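Local coordinates for protein fluvirucin B1 DH domain from module 1 (Actinomadura vulgaris, PDB 6OBV) that probably dehydrates a beta-hydroxyacyl intermediate in the first extension module of the fluvirucin B1 polyketide synthase, forming a carbon-carbon double bond, at residues A199-L212 and H226-I240. Residues are numbered along the deposited sequence; the frame is centred on the assembly and turned at random.
Sequences AWIRGNEVFAEVEL and HPALLDAALHATGLI
H226 ND1 accepts the backbone N-H of A228 at 2.9 Å, with an N-H...N angle of 160° and the donor near the imidazole plane. This is an N-cap bond on helix 227-232; H226 NE2 is bonded to E219, so both ring nitrogens have partners and the ring's rotation is fixed. L212 straddles this helix start. Its CD1 meets H226 CB at 3.9 Å and approaches the ring obliquely, while its CD2 lies 3.6 Å from L229 CB, the two leucines crossing at about a right angle.

V210 CG1 lies 3.4 Å from A232 CB, tighter than usual for two side-chain carbons, and also touches L229 CD1. Its chi1 of -173° sets CG1 anti to the backbone N and directs it at A232, leaving CG2 beside A233 CA. Four residues after A232, A236 faces two strand residues, with its CB 3.7 Å from A208 CB and equally near V206 CG1. The other V206 branch, CG2, packs on I240 CG1 at 3.6 Å, the two side chains alongside, pointing opposite ways. I240 CD1 lies against the R202–E205 type II' turn, 3.4 Å from N204 C, and L239 covers A199 and I201 on the adjoining strand.

Strand 205-211 and helix 227-232 run nearly antiparallel (159°), their axes 8.2 Å apart, and apolar contacts join them. Further along, H235 NE2 donates to D231 OD2 from above the carboxylate plane, within a sequence, HPALLDAALH, that fits the polyketide synthase dehydratase motif. A helix laid along a curved antiparallel sheet is characteristic of the hot-dog fold, here probably half of the family's double hot dog.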
# COMPACT_ATOMS: atom_id res chain seq x y z
N ALA A 199 -21.11 -21.74 31.33
CA ALA A 199 -20.20 -22.81 30.96
C ALA A 199 -20.63 -24.13 31.58
O ALA A 199 -21.16 -24.16 32.70
CB ALA A 199 -18.77 -22.48 31.38
N TRP A 200 -20.39 -25.22 30.85
CA TRP A 200 -20.64 -26.58 31.30
C TRP A 200 -19.40 -27.44 31.03
O TRP A 200 -18.64 -27.18 30.09
CB TRP A 200 -21.84 -27.22 30.59
CG TRP A 200 -23.14 -26.45 30.61
CD1 TRP A 200 -24.25 -26.73 31.36
CD2 TRP A 200 -23.48 -25.29 29.83
NE1 TRP A 200 -25.26 -25.82 31.10
CE2 TRP A 200 -24.81 -24.93 30.17
CE3 TRP A 200 -22.79 -24.53 28.89
CZ2 TRP A 200 -25.46 -23.83 29.59
CZ3 TRP A 200 -23.44 -23.44 28.31
CH2 TRP A 200 -24.76 -23.10 28.66
N ILE A 201 -19.21 -28.48 31.84
CA ILE A 201 -18.07 -29.37 31.71
C ILE A 201 -18.56 -30.80 31.53
O ILE A 201 -19.49 -31.24 32.22
CB ILE A 201 -17.13 -29.26 32.92
CG1 ILE A 201 -16.39 -27.92 32.87
CG2 ILE A 201 -16.11 -30.36 32.89
CD1 ILE A 201 -15.60 -27.64 34.13
N ARG A 202 -17.95 -31.51 30.58
CA ARG A 202 -18.23 -32.93 30.37
C ARG A 202 -16.91 -33.63 30.06
O ARG A 202 -16.30 -33.36 29.02
CB ARG A 202 -19.23 -33.14 29.23
CG ARG A 202 -19.54 -34.65 29.00
CD ARG A 202 -20.47 -34.89 27.83
NE ARG A 202 -19.90 -34.41 26.57
CZ ARG A 202 -20.54 -34.49 25.40
NH1 ARG A 202 -21.75 -35.04 25.36
NH2 ARG A 202 -19.98 -34.03 24.29
N GLY A 203 -16.49 -34.53 30.94
CA GLY A 203 -15.16 -35.11 30.78
C GLY A 203 -14.12 -34.01 30.71
O GLY A 203 -14.16 -33.04 31.47
N ASN A 204 -13.19 -34.13 29.76
CA ASN A 204 -12.21 -33.07 29.56
C ASN A 204 -12.64 -32.04 28.50
O ASN A 204 -11.77 -31.34 27.95
CB ASN A 204 -10.85 -33.66 29.20
CG ASN A 204 -10.88 -34.53 27.95
OD1 ASN A 204 -11.81 -34.44 27.13
ND2 ASN A 204 -9.88 -35.39 27.80
N GLU A 205 -13.94 -31.92 28.22
CA GLU A 205 -14.48 -30.94 27.28
C GLU A 205 -15.23 -29.84 28.03
O GLU A 205 -15.84 -30.08 29.07
CB GLU A 205 -15.43 -31.59 26.28
CG GLU A 205 -14.85 -32.81 25.59
CD GLU A 205 -15.88 -33.58 24.78
OE1 GLU A 205 -17.09 -33.48 25.07
OE2 GLU A 205 -15.47 -34.30 23.85
N VAL A 206 -15.21 -28.64 27.46
CA VAL A 206 -15.92 -27.49 28.00
C VAL A 206 -16.87 -26.95 26.94
O VAL A 206 -16.54 -26.89 25.75
CB VAL A 206 -14.95 -26.37 28.45
CG1 VAL A 206 -15.71 -25.26 29.17
CG2 VAL A 206 -13.89 -26.94 29.33
N PHE A 207 -18.03 -26.51 27.39
CA PHE A 207 -19.00 -25.82 26.57
C PHE A 207 -19.25 -24.45 27.19
O PHE A 207 -19.32 -24.32 28.42
CB PHE A 207 -20.28 -26.62 26.49
CG PHE A 207 -20.09 -28.00 25.96
CD1 PHE A 207 -20.06 -28.23 24.58
CD2 PHE A 207 -19.93 -29.07 26.82
CE1 PHE A 207 -19.86 -29.51 24.08
CE2 PHE A 207 -19.74 -30.37 26.33
CZ PHE A 207 -19.70 -30.58 24.95
N ALA A 208 -19.39 -23.43 26.35
CA ALA A 208 -19.50 -22.07 26.84
C ALA A 208 -20.49 -21.30 25.98
O ALA A 208 -20.71 -21.61 24.81
CB ALA A 208 -18.15 -21.34 26.82
N GLU A 209 -21.10 -20.29 26.59
CA GLU A 209 -21.80 -19.25 25.86
C GLU A 209 -21.12 -17.94 26.20
O GLU A 209 -20.84 -17.66 27.37
CB GLU A 209 -23.28 -19.21 26.22
CG GLU A 209 -24.00 -20.48 25.88
CD GLU A 209 -25.49 -20.41 26.19
OE1 GLU A 209 -25.93 -19.42 26.82
OE2 GLU A 209 -26.22 -21.35 25.80
N VAL A 210 -20.83 -17.15 25.16
CA VAL A 210 -20.03 -15.93 25.25
C VAL A 210 -20.76 -14.83 24.48
O VAL A 210 -21.23 -15.07 23.36
CB VAL A 210 -18.62 -16.16 24.67
CG1 VAL A 210 -17.76 -14.95 24.92
CG2 VAL A 210 -18.00 -17.40 25.24
N GLU A 211 -20.86 -13.64 25.08
CA GLU A 211 -21.59 -12.52 24.48
C GLU A 211 -20.80 -11.23 24.62
O GLU A 211 -20.22 -10.96 25.68
CB GLU A 211 -22.97 -12.32 25.14
CG GLU A 211 -23.80 -13.59 25.40
CD GLU A 211 -24.87 -13.38 26.47
OE1 GLU A 211 -25.18 -12.22 26.80
OE2 GLU A 211 -25.40 -14.39 26.98
N LEU A 212 -20.80 -10.41 23.56
CA LEU A 212 -20.17 -9.10 23.63
C LEU A 212 -21.01 -8.14 24.48
O LEU A 212 -22.23 -8.24 24.54
CB LEU A 212 -20.01 -8.50 22.24
CG LEU A 212 -19.11 -9.22 21.26
CD1 LEU A 212 -19.19 -8.53 19.91
CD2 LEU A 212 -17.70 -9.18 21.79
N HIS A 226 -15.49 -10.48 16.00
CA HIS A 226 -14.91 -9.45 16.85
C HIS A 226 -13.77 -10.05 17.67
O HIS A 226 -13.95 -11.09 18.31
CB HIS A 226 -15.96 -8.84 17.78
CG HIS A 226 -15.55 -7.53 18.39
ND1 HIS A 226 -14.40 -7.39 19.15
CD2 HIS A 226 -16.12 -6.30 18.34
CE1 HIS A 226 -14.29 -6.13 19.55
NE2 HIS A 226 -15.32 -5.45 19.06
N PRO A 227 -12.57 -9.47 17.62
CA PRO A 227 -11.45 -10.03 18.41
C PRO A 227 -11.79 -10.21 19.89
O PRO A 227 -11.27 -11.14 20.52
CB PRO A 227 -10.32 -9.01 18.19
CG PRO A 227 -10.62 -8.44 16.83
CD PRO A 227 -12.13 -8.40 16.72
N ALA A 228 -12.66 -9.37 20.47
CA ALA A 228 -13.02 -9.56 21.86
C ALA A 228 -13.95 -10.74 22.04
O ALA A 228 -13.94 -11.39 23.10
CB ALA A 228 -13.67 -8.30 22.44
N LEU A 229 -14.78 -11.05 21.03
CA LEU A 229 -15.63 -12.23 21.11
C LEU A 229 -14.82 -13.51 20.95
O LEU A 229 -15.06 -14.48 21.67
CB LEU A 229 -16.74 -12.17 20.06
CG LEU A 229 -17.72 -13.34 20.07
CD1 LEU A 229 -18.37 -13.52 21.43
CD2 LEU A 229 -18.81 -13.14 19.00
N LEU A 230 -13.88 -13.54 20.01
CA LEU A 230 -13.09 -14.75 19.84
C LEU A 230 -12.20 -14.99 21.03
O LEU A 230 -12.00 -16.14 21.44
CB LEU A 230 -12.26 -14.70 18.55
CG LEU A 230 -11.44 -15.98 18.30
CD1 LEU A 230 -12.33 -17.20 18.33
CD2 LEU A 230 -10.64 -15.93 16.99
N ASP A 231 -11.67 -13.92 21.63
CA ASP A 231 -10.80 -14.12 22.78
C ASP A 231 -11.56 -14.69 23.97
O ASP A 231 -11.07 -15.58 24.66
CB ASP A 231 -10.12 -12.82 23.19
CG ASP A 231 -9.09 -13.04 24.29
OD1 ASP A 231 -8.09 -13.72 24.01
OD2 ASP A 231 -9.29 -12.57 25.43
N ALA A 232 -12.77 -14.19 24.22
CA ALA A 232 -13.49 -14.69 25.38
C ALA A 232 -13.98 -16.11 25.15
O ALA A 232 -14.21 -16.84 26.12
CB ALA A 232 -14.66 -13.77 25.71
N ALA A 233 -14.13 -16.51 23.89
CA ALA A 233 -14.40 -17.90 23.58
C ALA A 233 -13.30 -18.82 24.09
O ALA A 233 -13.51 -20.03 24.22
CB ALA A 233 -14.55 -18.04 22.07
N LEU A 234 -12.13 -18.28 24.37
CA LEU A 234 -11.03 -19.05 24.91
C LEU A 234 -11.03 -19.10 26.43
O LEU A 234 -10.27 -19.89 27.00
CB LEU A 234 -9.69 -18.48 24.43
CG LEU A 234 -9.55 -18.12 22.96
CD1 LEU A 234 -8.16 -17.53 22.72
CD2 LEU A 234 -9.80 -19.34 22.10
N HIS A 235 -11.85 -18.28 27.09
CA HIS A 235 -11.76 -18.14 28.54
C HIS A 235 -12.25 -19.38 29.28
O HIS A 235 -11.77 -19.65 30.39
CB HIS A 235 -12.54 -16.91 28.98
CG HIS A 235 -11.96 -15.64 28.45
ND1 HIS A 235 -12.48 -14.40 28.72
CD2 HIS A 235 -10.88 -15.43 27.66
CE1 HIS A 235 -11.75 -13.48 28.12
NE2 HIS A 235 -10.77 -14.07 27.46
N ALA A 236 -13.18 -20.13 28.72
CA ALA A 236 -13.76 -21.25 29.45
C ALA A 236 -12.84 -22.46 29.51
O ALA A 236 -13.06 -23.35 30.35
CB ALA A 236 -15.09 -21.66 28.82
N THR A 237 -11.80 -22.51 28.67
CA THR A 237 -10.93 -23.68 28.60
C THR A 237 -10.12 -23.87 29.87
O THR A 237 -9.72 -25.00 30.18
CB THR A 237 -9.99 -23.57 27.41
OG1 THR A 237 -9.51 -22.23 27.33
CG2 THR A 237 -10.71 -23.89 26.16
N GLY A 238 -9.83 -22.78 30.60
CA GLY A 238 -9.06 -22.89 31.83
C GLY A 238 -9.78 -23.58 32.98
O GLY A 238 -9.13 -23.92 33.98
N LEU A 239 -11.09 -23.81 32.85
CA LEU A 239 -11.87 -24.39 33.94
C LEU A 239 -11.43 -25.81 34.27
O LEU A 239 -11.59 -26.26 35.41
CB LEU A 239 -13.35 -24.36 33.58
CG LEU A 239 -13.93 -22.94 33.59
CD1 LEU A 239 -15.22 -22.86 32.78
CD2 LEU A 239 -14.16 -22.46 35.02
N ILE A 240 -10.88 -26.53 33.29
CA ILE A 240 -10.42 -27.89 33.57
C ILE A 240 -8.98 -27.88 34.07
O ILE A 240 -8.69 -28.36 35.18
CB ILE A 240 -10.57 -28.78 32.32
CG1 ILE A 240 -12.01 -28.67 31.81
CG2 ILE A 240 -10.16 -30.21 32.63
CD1 ILE A 240 -12.47 -29.83 31.03